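Local atomic coordinates of glycerol kinase, putative (PDB entry 2W40), a protein that probably catalyses the ATP-dependent phosphorylation of glycerol to sn-glycerol 3-phosphate, as a member of the FGGY kinase family. Residues Q127-T132 / L192-T197; T291-K296 / P303-E308. All blocks are in the same frame, centred on the assembly; numbering follows the deposited sequence.

Contact 1 (Q127-T132 / L192-T197); sequences QKKTGT and LMDINT. With EDO (1,2-ethanediol), chain B.
Ile-195 and Lys-129 join an Asx turn in loop 192-197 to the C-terminal end of helix 123-130, both within the N-terminal half of an FGGY kinase. One direct hydrogen bond links the backbones: Ile-195 N donates to Lys-129 O at 2.8 Å, nearly straight (165°) and in the plane of that carbonyl. Asp-194 CA adds a C-H...O contact to the same oxygen. Gly-131, the first residue past the helix, turns the chain with a positive phi of 94°.

Two waters extend the backbone link. Water 1 lies between Lys-128 O and Asp-194 OD1 and also accepts from Asn-196 ND2 at 2.8 Å; that amide nitrogen has a further partner in Tyr-284 OH. Water 2 bridges Thr-130 O and Met-193 O.

Among polar groups within the loop, Asp-194 OD1 defines the Asx turn. Asn-196 N meets it nearly along its C-O axis, whereas Thr-197 N comes at 3.0 Å from above the carboxylate plane. Both donors act on OD1 alone, which probably restrains the rotation of the carboxylate.

Side-chain packing falls on two sides of the backbone bond. Ile-195 sets CB against the carbonyl carbon of Thr-130, while its CG2 branch, held between backbone N and carbonyl carbon (CG1 at chi1 -163°), meets Lys-128 O and Lys-129 O. Lys-129 crosses Asp-194 at about a right angle, placing its aliphatic CD 3.5 Å from Asp-194 OD2. Because the lysine chain bends at chi2, chi3 and chi4, its ammonium curls past this carboxylate, with Lys-129 NZ still 4.8 Å from Asp-194 OD2, and makes a salt bridge with Asp-201. The same Lys-129 NZ donates to O2 of an ethanediol, probably from the crystallisation liquor, at 2.7 Å.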
ATOM      1  N   GLN C 127     -20.272  30.492   0.092  1.00  9.49           N
ATOM      2  CA  GLN C 127     -19.889  30.321   1.481  1.00  8.48           C
ATOM      3  C   GLN C 127     -20.703  31.201   2.365  1.00  9.56           C
ATOM      4  O   GLN C 127     -21.202  30.764   3.418  1.00  8.72           O
ATOM      5  CB  GLN C 127     -18.410  30.505   1.637  1.00  9.84           C
ATOM      6  CG  GLN C 127     -17.942  30.252   3.118  1.00 10.18           C
ATOM      7  CD  GLN C 127     -16.578  30.851   3.456  1.00  9.95           C
ATOM      8  OE1 GLN C 127     -16.066  31.814   2.816  1.00 13.83           O
ATOM      9  NE2 GLN C 127     -15.993  30.304   4.522  1.00 12.88           N
ATOM     10  N   LYS C 128     -20.919  32.457   1.970  1.00 10.34           N
ATOM     11  CA  LYS C 128     -21.735  33.388   2.785  1.00 11.66           C
ATOM     12  C   LYS C 128     -23.160  32.853   2.888  1.00 10.28           C
ATOM     13  O   LYS C 128     -23.785  32.880   3.898  1.00 11.21           O
ATOM     14  CB  LYS C 128     -21.740  34.791   2.217  1.00 15.19           C
ATOM     15  CG  LYS C 128     -20.422  35.612   2.345  1.00 24.11           C
ATOM     16  CD  LYS C 128     -19.731  35.497   3.775  1.00 30.38           C
ATOM     17  CE  LYS C 128     -18.470  36.387   3.894  1.00 29.56           C
ATOM     18  NZ  LYS C 128     -17.352  35.811   4.762  1.00 31.09           N
ATOM     19  N   LYS C 129     -23.666  32.302   1.796  1.00  9.64           N
ATOM     20  CA  LYS C 129     -25.038  31.816   1.816  1.00  8.83           C
ATOM     21  C   LYS C 129     -25.213  30.577   2.701  1.00  8.44           C
ATOM     22  O   LYS C 129     -26.180  30.488   3.411  1.00  9.39           O
ATOM     23  CB  LYS C 129     -25.484  31.626   0.394  1.00  8.14           C
ATOM     24  CG  LYS C 129     -26.890  31.039   0.221  1.00 10.17           C
ATOM     25  CD  LYS C 129     -28.036  31.855   0.803  1.00 14.09           C
ATOM     26  CE  LYS C 129     -28.346  33.301   0.115  1.00 15.21           C
ATOM     27  NZ  LYS C 129     -28.675  33.117  -1.355  1.00 18.49           N
ATOM     28  N   THR C 130     -24.322  29.591   2.486  1.00  7.98           N
ATOM     29  CA  THR C 130     -24.515  28.220   2.971  1.00  8.10           C
ATOM     30  C   THR C 130     -23.591  27.795   4.073  1.00  7.79           C
ATOM     31  O   THR C 130     -23.798  26.770   4.680  1.00  8.47           O
ATOM     32  CB  THR C 130     -24.432  27.154   1.814  1.00  9.26           C
ATOM     33  OG1 THR C 130     -23.047  27.107   1.397  1.00  9.04           O
ATOM     34  CG2 THR C 130     -25.437  27.425   0.687  1.00 10.86           C
ATOM     35  N   GLY C 131     -22.470  28.474   4.252  1.00  8.62           N
ATOM     36  CA  GLY C 131     -21.416  28.003   5.136  1.00  7.73           C
ATOM     37  C   GLY C 131     -20.245  27.178   4.630  1.00  7.14           C
ATOM     38  O   GLY C 131     -19.248  26.975   5.310  1.00  9.13           O
ATOM     39  N   THR C 132     -20.299  26.886   3.333  1.00  8.11           N
ATOM     40  CA  THR C 132     -19.303  26.078   2.667  1.00  6.94           C
ATOM     41  C   THR C 132     -19.103  26.544   1.207  1.00  8.36           C
ATOM     42  O   THR C 132     -19.998  27.144   0.652  1.00  8.46           O
ATOM     43  CB  THR C 132     -19.744  24.529   2.632  1.00  8.76           C
ATOM     44  OG1 THR C 132     -18.634  23.710   2.229  1.00 10.74           O
ATOM     45  CG2 THR C 132     -21.065  24.343   1.799  1.00  9.70           C
ATOM     46  N   LEU C 192     -28.096  23.597   0.275  1.00  7.78           N
ATOM     47  CA  LEU C 192     -29.365  24.196  -0.153  1.00  7.79           C
ATOM     48  C   LEU C 192     -29.994  25.179   0.850  1.00  7.20           C
ATOM     49  O   LEU C 192     -30.989  25.835   0.492  1.00  9.26           O
ATOM     50  CB  LEU C 192     -30.406  23.167  -0.536  1.00  8.91           C
ATOM     51  CG  LEU C 192     -29.942  22.131  -1.512  1.00  9.58           C
ATOM     52  CD1 LEU C 192     -31.070  21.092  -1.594  1.00 10.77           C
ATOM     53  CD2 LEU C 192     -29.583  22.781  -2.857  1.00  8.66           C
ATOM     54  N   MET C 193     -29.489  25.209   2.108  1.00  8.65           N
ATOM     55  CA  MET C 193     -30.107  26.030   3.116  1.00  7.89           C
ATOM     56  C   MET C 193     -29.298  27.331   3.270  1.00  7.56           C
ATOM     57  O   MET C 193     -28.070  27.274   3.286  1.00  8.06           O
ATOM     58  CB  MET C 193     -30.085  25.300   4.440  1.00  7.54           C
ATOM     59  CG  MET C 193     -30.957  25.969   5.493  1.00  8.68           C
ATOM     60  SD  MET C 193     -30.766  25.288   7.165  1.00 10.73           S
ATOM     61  CE  MET C 193     -29.215  26.102   7.704  1.00  8.03           C
ATOM     62  N   ASP C 194     -29.991  28.432   3.518  1.00  8.55           N
ATOM     63  CA  ASP C 194     -29.420  29.720   3.902  1.00  9.68           C
ATOM     64  C   ASP C 194     -28.978  29.583   5.376  1.00  8.33           C
ATOM     65  O   ASP C 194     -29.827  29.338   6.262  1.00  9.76           O
ATOM     66  CB  ASP C 194     -30.424  30.816   3.741  1.00 10.74           C
ATOM     67  CG  ASP C 194     -29.794  32.220   4.037  1.00  8.67           C
ATOM     68  OD1 ASP C 194     -29.081  32.399   5.043  1.00 12.52           O
ATOM     69  OD2 ASP C 194     -30.088  33.176   3.246  1.00 12.52           O
ATOM     70  N   ILE C 195     -27.668  29.606   5.596  1.00  9.67           N
ATOM     71  CA  ILE C 195     -27.108  29.367   6.957  1.00 10.04           C
ATOM     72  C   ILE C 195     -27.518  30.384   8.038  1.00 10.44           C
ATOM     73  O   ILE C 195     -27.469  30.086   9.221  1.00 10.51           O
ATOM     74  CB  ILE C 195     -25.556  29.288   6.852  1.00 10.08           C
ATOM     75  CG1 ILE C 195     -24.879  28.644   8.083  1.00 11.72           C
ATOM     76  CG2 ILE C 195     -24.872  30.596   6.620  1.00 13.79           C
ATOM     77  CD1 ILE C 195     -25.361  27.266   8.386  1.00 11.86           C
ATOM     78  N   ASN C 196     -27.858  31.613   7.592  1.00  9.15           N
ATOM     79  CA  ASN C 196     -28.324  32.707   8.460  1.00 10.58           C
ATOM     80  C   ASN C 196     -29.840  32.669   8.692  1.00 10.07           C
ATOM     81  O   ASN C 196     -30.298  32.832   9.815  1.00 13.06           O
ATOM     82  CB  ASN C 196     -27.894  34.060   7.928  1.00 11.58           C
ATOM     83  CG  ASN C 196     -26.460  34.290   8.100  1.00 12.87           C
ATOM     84  OD1 ASN C 196     -26.004  34.506   9.244  1.00 20.10           O
ATOM     85  ND2 ASN C 196     -25.693  34.179   7.025  1.00 15.33           N
ATOM     86  N   THR C 197     -30.634  32.417   7.654  1.00 10.52           N
ATOM     87  CA  THR C 197     -32.080  32.471   7.799  1.00 11.29           C
ATOM     88  C   THR C 197     -32.739  31.102   8.150  1.00 10.16           C
ATOM     89  O   THR C 197     -33.939  31.050   8.509  1.00 13.04           O
ATOM     90  CB  THR C 197     -32.753  32.990   6.571  1.00 11.47           C
ATOM     91  OG1 THR C 197     -32.653  31.974   5.551  1.00 11.46           O
ATOM     92  CG2 THR C 197     -32.161  34.289   6.079  1.00 17.05           C
TER
HETATM   93  C1  EDO B1505     -25.883  31.697  -4.636  1.00 28.96           C
HETATM   94  O1  EDO B1505     -25.549  32.892  -5.349  1.00 32.95           O
HETATM   95  C2  EDO B1505     -25.503  32.087  -3.231  1.00 23.85           C
HETATM   96  O2  EDO B1505     -26.332  33.176  -2.776  1.00 22.63           O
HETATM   97  O   HOH W   1     -26.725  33.453   4.530  1.00 20.51           O
HETATM   98  O   HOH W   2     -26.358  25.746   5.026  1.00 10.64           O

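Contact 2 (T291-K296 / P303-E308); sequences TTICYK and PKYALE. With EDO (1,2-ethanediol), chain D.
Lys-304 against Tyr-295 and Thr-292 opposite Ala-306 are the pairs that bring together strands 290-295 and 304-311, an antiparallel hairpin whose register is broken by a classic beta bulge. At the bulge Cys-294 and Tyr-295 both face Lys-304. Lys-304 O receives Cys-294 N at 2.8 Å and, weakly, Tyr-295 N at 3.3 Å; Lys-304 N donates back to Tyr-295 O nearly along the C=O axis (175°). The Lys-304 side chain runs beside that of Tyr-295 in the same direction: Lys-304 CB sits over one face of the Tyr-295 ring, toward its rim, in a CH-pi contact 4.0 Å from the centroid, and Lys-304 CG lies 3.4 Å from Tyr-295 CE1.

Thr-292 and Ala-306 form a hydrogen-bonded pair, the Thr-292 N to Ala-306 O bond being nearly straight (170°). With Thr-292 OG1 anti to its own N (chi1 -167°), the hydroxyl reaches Ser-188 and CG2 packs 3.9 Å from Ala-306 CB, which also touches Cys-294 CB. Thr-292 O additionally lies at the edge of the Tyr-305 ring. Past the lysine's bends at chi2 and chi4, water 3 bridges two side chains, accepting from Lys-304 NZ at 3.0 Å and hydrogen-bonding Tyr-295 OH at 2.6 Å.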
ATOM      1  N   THR C 291     -18.694  26.327   8.131  1.00  8.54           N
ATOM      2  CA  THR C 291     -19.659  26.952   9.072  1.00  8.63           C
ATOM      3  C   THR C 291     -20.938  26.137   9.095  1.00  9.03           C
ATOM      4  O   THR C 291     -21.501  25.918   8.010  1.00  8.74           O
ATOM      5  CB  THR C 291     -20.011  28.378   8.608  1.00 10.43           C
ATOM      6  OG1 THR C 291     -18.825  29.067   8.435  1.00  9.41           O
ATOM      7  CG2 THR C 291     -20.937  29.104   9.581  1.00  9.61           C
ATOM      8  N   THR C 292     -21.341  25.623  10.238  1.00  9.39           N
ATOM      9  CA  THR C 292     -22.523  24.792  10.330  1.00  8.12           C
ATOM     10  C   THR C 292     -23.372  25.191  11.570  1.00  7.91           C
ATOM     11  O   THR C 292     -22.992  26.071  12.343  1.00  8.98           O
ATOM     12  CB  THR C 292     -22.107  23.291  10.343  1.00  9.72           C
ATOM     13  OG1 THR C 292     -23.251  22.491  10.127  1.00 10.35           O
ATOM     14  CG2 THR C 292     -21.418  22.937  11.744  1.00  8.81           C
ATOM     15  N   ILE C 293     -24.544  24.644  11.635  1.00  8.72           N
ATOM     16  CA  ILE C 293     -25.426  24.851  12.766  1.00  9.69           C
ATOM     17  C   ILE C 293     -24.997  23.824  13.850  1.00  9.76           C
ATOM     18  O   ILE C 293     -24.837  22.614  13.507  1.00  9.72           O
ATOM     19  CB  ILE C 293     -26.900  24.590  12.471  1.00 11.32           C
ATOM     20  CG1 ILE C 293     -27.473  25.504  11.389  1.00 14.58           C
ATOM     21  CG2 ILE C 293     -27.689  24.645  13.787  1.00 11.24           C
ATOM     22  CD1 ILE C 293     -27.498  26.894  11.740  1.00 14.35           C
ATOM     23  N   CYS C 294     -24.697  24.251  15.081  1.00  9.29           N
ATOM     24  CA  CYS C 294     -24.459  23.312  16.152  1.00  9.43           C
ATOM     25  C   CYS C 294     -25.763  22.676  16.675  1.00  9.19           C
ATOM     26  O   CYS C 294     -25.908  21.426  16.709  1.00 10.42           O
ATOM     27  CB  CYS C 294     -23.687  23.975  17.270  1.00 10.98           C
ATOM     28  SG  CYS C 294     -22.747  22.819  18.312  1.00 14.39           S
ATOM     29  N   TYR C 295     -26.740  23.506  17.042  1.00  9.90           N
ATOM     30  CA  TYR C 295     -28.067  23.025  17.456  1.00  9.15           C
ATOM     31  C   TYR C 295     -28.986  24.239  17.545  1.00 10.01           C
ATOM     32  O   TYR C 295     -28.525  25.370  17.683  1.00  9.89           O
ATOM     33  CB  TYR C 295     -27.964  22.234  18.789  1.00 11.03           C
ATOM     34  CG  TYR C 295     -27.174  22.955  19.886  1.00 10.89           C
ATOM     35  CD1 TYR C 295     -27.748  24.002  20.614  1.00 14.91           C
ATOM     36  CD2 TYR C 295     -25.843  22.690  20.096  1.00 14.56           C
ATOM     37  CE1 TYR C 295     -26.979  24.698  21.522  1.00 14.54           C
ATOM     38  CE2 TYR C 295     -25.111  23.390  21.047  1.00 11.00           C
ATOM     39  CZ  TYR C 295     -25.693  24.374  21.758  1.00 11.46           C
ATOM     40  OH  TYR C 295     -24.930  25.118  22.730  1.00 15.41           O
ATOM     41  N   LYS C 296     -30.283  23.978  17.551  1.00  9.20           N
ATOM     42  CA  LYS C 296     -31.352  24.931  17.835  1.00  9.31           C
ATOM     43  C   LYS C 296     -32.411  24.061  18.425  1.00  9.51           C
ATOM     44  O   LYS C 296     -33.133  23.436  17.738  1.00  9.64           O
ATOM     45  CB  LYS C 296     -31.870  25.636  16.556  1.00 10.06           C
ATOM     46  CG  LYS C 296     -33.009  26.633  16.777  1.00  9.14           C
ATOM     47  CD  LYS C 296     -33.502  27.237  15.514  1.00 10.47           C
ATOM     48  CE  LYS C 296     -34.841  27.808  15.718  1.00 12.24           C
ATOM     49  NZ  LYS C 296     -35.375  28.624  14.596  1.00 12.81           N
ATOM     50  N   PRO C 303     -30.111  30.005  16.955  1.00 14.51           N
ATOM     51  CA  PRO C 303     -29.236  28.860  16.883  1.00 13.33           C
ATOM     52  C   PRO C 303     -27.856  29.108  17.428  1.00 13.51           C
ATOM     53  O   PRO C 303     -27.369  30.252  17.389  1.00 13.39           O
ATOM     54  CB  PRO C 303     -29.159  28.595  15.372  1.00 14.21           C
ATOM     55  CG  PRO C 303     -29.487  29.819  14.731  1.00 16.02           C
ATOM     56  CD  PRO C 303     -30.388  30.570  15.624  1.00 14.22           C
ATOM     57  N   LYS C 304     -27.192  28.063  17.899  1.00 12.62           N
ATOM     58  CA  LYS C 304     -25.764  28.108  18.174  1.00 12.73           C
ATOM     59  C   LYS C 304     -25.091  27.513  16.924  1.00 12.70           C
ATOM     60  O   LYS C 304     -25.564  26.541  16.363  1.00 12.46           O
ATOM     61  CB  LYS C 304     -25.382  27.310  19.405  1.00 13.80           C
ATOM     62  CG  LYS C 304     -26.057  27.820  20.729  1.00 14.86           C
ATOM     63  CD  LYS C 304     -25.810  29.287  21.065  1.00 16.04           C
ATOM     64  CE  LYS C 304     -26.510  29.751  22.397  1.00 20.02           C
ATOM     65  NZ  LYS C 304     -25.620  29.555  23.546  1.00 29.89           N
ATOM     66  N   TYR C 305     -24.063  28.213  16.508  1.00 10.34           N
ATOM     67  CA  TYR C 305     -23.251  27.875  15.352  1.00 10.27           C
ATOM     68  C   TYR C 305     -21.976  27.160  15.738  1.00 10.58           C
ATOM     69  O   TYR C 305     -21.580  27.134  16.866  1.00 10.07           O
ATOM     70  CB  TYR C 305     -22.975  29.145  14.538  1.00  9.92           C
ATOM     71  CG  TYR C 305     -24.167  29.631  13.839  1.00 10.37           C
ATOM     72  CD1 TYR C 305     -24.480  29.122  12.572  1.00 10.30           C
ATOM     73  CD2 TYR C 305     -25.008  30.609  14.390  1.00 13.25           C
ATOM     74  CE1 TYR C 305     -25.597  29.597  11.888  1.00 12.88           C
ATOM     75  CE2 TYR C 305     -26.116  31.145  13.701  1.00 12.97           C
ATOM     76  CZ  TYR C 305     -26.430  30.640  12.445  1.00 13.78           C
ATOM     77  OH  TYR C 305     -27.543  31.018  11.748  1.00 13.14           O
ATOM     78  N   ALA C 306     -21.289  26.656  14.730  1.00 10.04           N
ATOM     79  CA  ALA C 306     -20.060  25.896  14.911  1.00  8.75           C
ATOM     80  C   ALA C 306     -19.172  26.086  13.677  1.00  9.82           C
ATOM     81  O   ALA C 306     -19.629  26.475  12.583  1.00  9.58           O
ATOM     82  CB  ALA C 306     -20.275  24.444  15.179  1.00  9.80           C
ATOM     83  N   LEU C 307     -17.906  25.825  13.876  1.00  8.75           N
ATOM     84  CA  LEU C 307     -16.865  25.621  12.813  1.00  8.23           C
ATOM     85  C   LEU C 307     -16.541  24.172  12.861  1.00  8.69           C
ATOM     86  O   LEU C 307     -16.436  23.597  13.939  1.00  8.87           O
ATOM     87  CB  LEU C 307     -15.644  26.506  13.004  1.00 11.82           C
ATOM     88  CG  LEU C 307     -15.723  27.873  12.469  1.00 10.85           C
ATOM     89  CD1 LEU C 307     -14.410  28.711  12.805  1.00 13.16           C
ATOM     90  CD2 LEU C 307     -15.985  27.981  10.954  1.00 10.43           C
ATOM     91  N   GLU C 308     -16.427  23.547  11.716  1.00  7.88           N
ATOM     92  CA  GLU C 308     -16.198  22.103  11.664  1.00  8.85           C
ATOM     93  C   GLU C 308     -15.073  21.754  10.696  1.00  7.05           C
ATOM     94  O   GLU C 308     -14.983  22.265   9.563  1.00  9.67           O
ATOM     95  CB  GLU C 308     -17.432  21.322  11.158  1.00 11.06           C
ATOM     96  CG  GLU C 308     -17.186  19.801  10.897  1.00  8.47           C
ATOM     97  CD  GLU C 308     -18.416  18.963  10.548  1.00 10.15           C
ATOM     98  OE1 GLU C 308     -19.539  19.316  11.013  1.00 12.36           O
ATOM     99  OE2 GLU C 308     -18.228  17.966   9.834  1.00 12.68           O
TER
HETATM  100  C1  EDO D1502     -36.101  25.466  12.810  1.00 14.88           C
HETATM  101  O1  EDO D1502     -35.332  26.637  12.381  1.00 12.27           O
HETATM  102  C2  EDO D1502     -37.585  25.801  12.884  1.00 15.17           C
HETATM  103  O2  EDO D1502     -37.709  26.641  14.034  1.00 15.66           O
HETATM  104  O   HOH W   3     -26.326  26.690  24.242  1.00 23.65           O

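In the fold
Contact 1 precedes contact 2 along the chain, and their centres lie 11 Å apart on the same side of the chain's centre. Contact 1 belongs to the N-terminal FGGY domain and the hairpin of contact 2 to the C-terminal FGGY domain. Strand 290-295 is the outermost within this chain of a seven-stranded mixed sheet, and contact 1 lies against it. Two probable hydrogen bonds join the contacts, one to each strand of the hairpin: Gly-131 O to Thr-291 N at 2.9 Å, and Ile-195 O to Tyr-305 OH at 2.7 Å. Ile-195 CD1 also packs on Ile-293 CD1. The pair therefore ties the N-terminal helix-and-loop region to the two strands at that end of the C-terminal sheet.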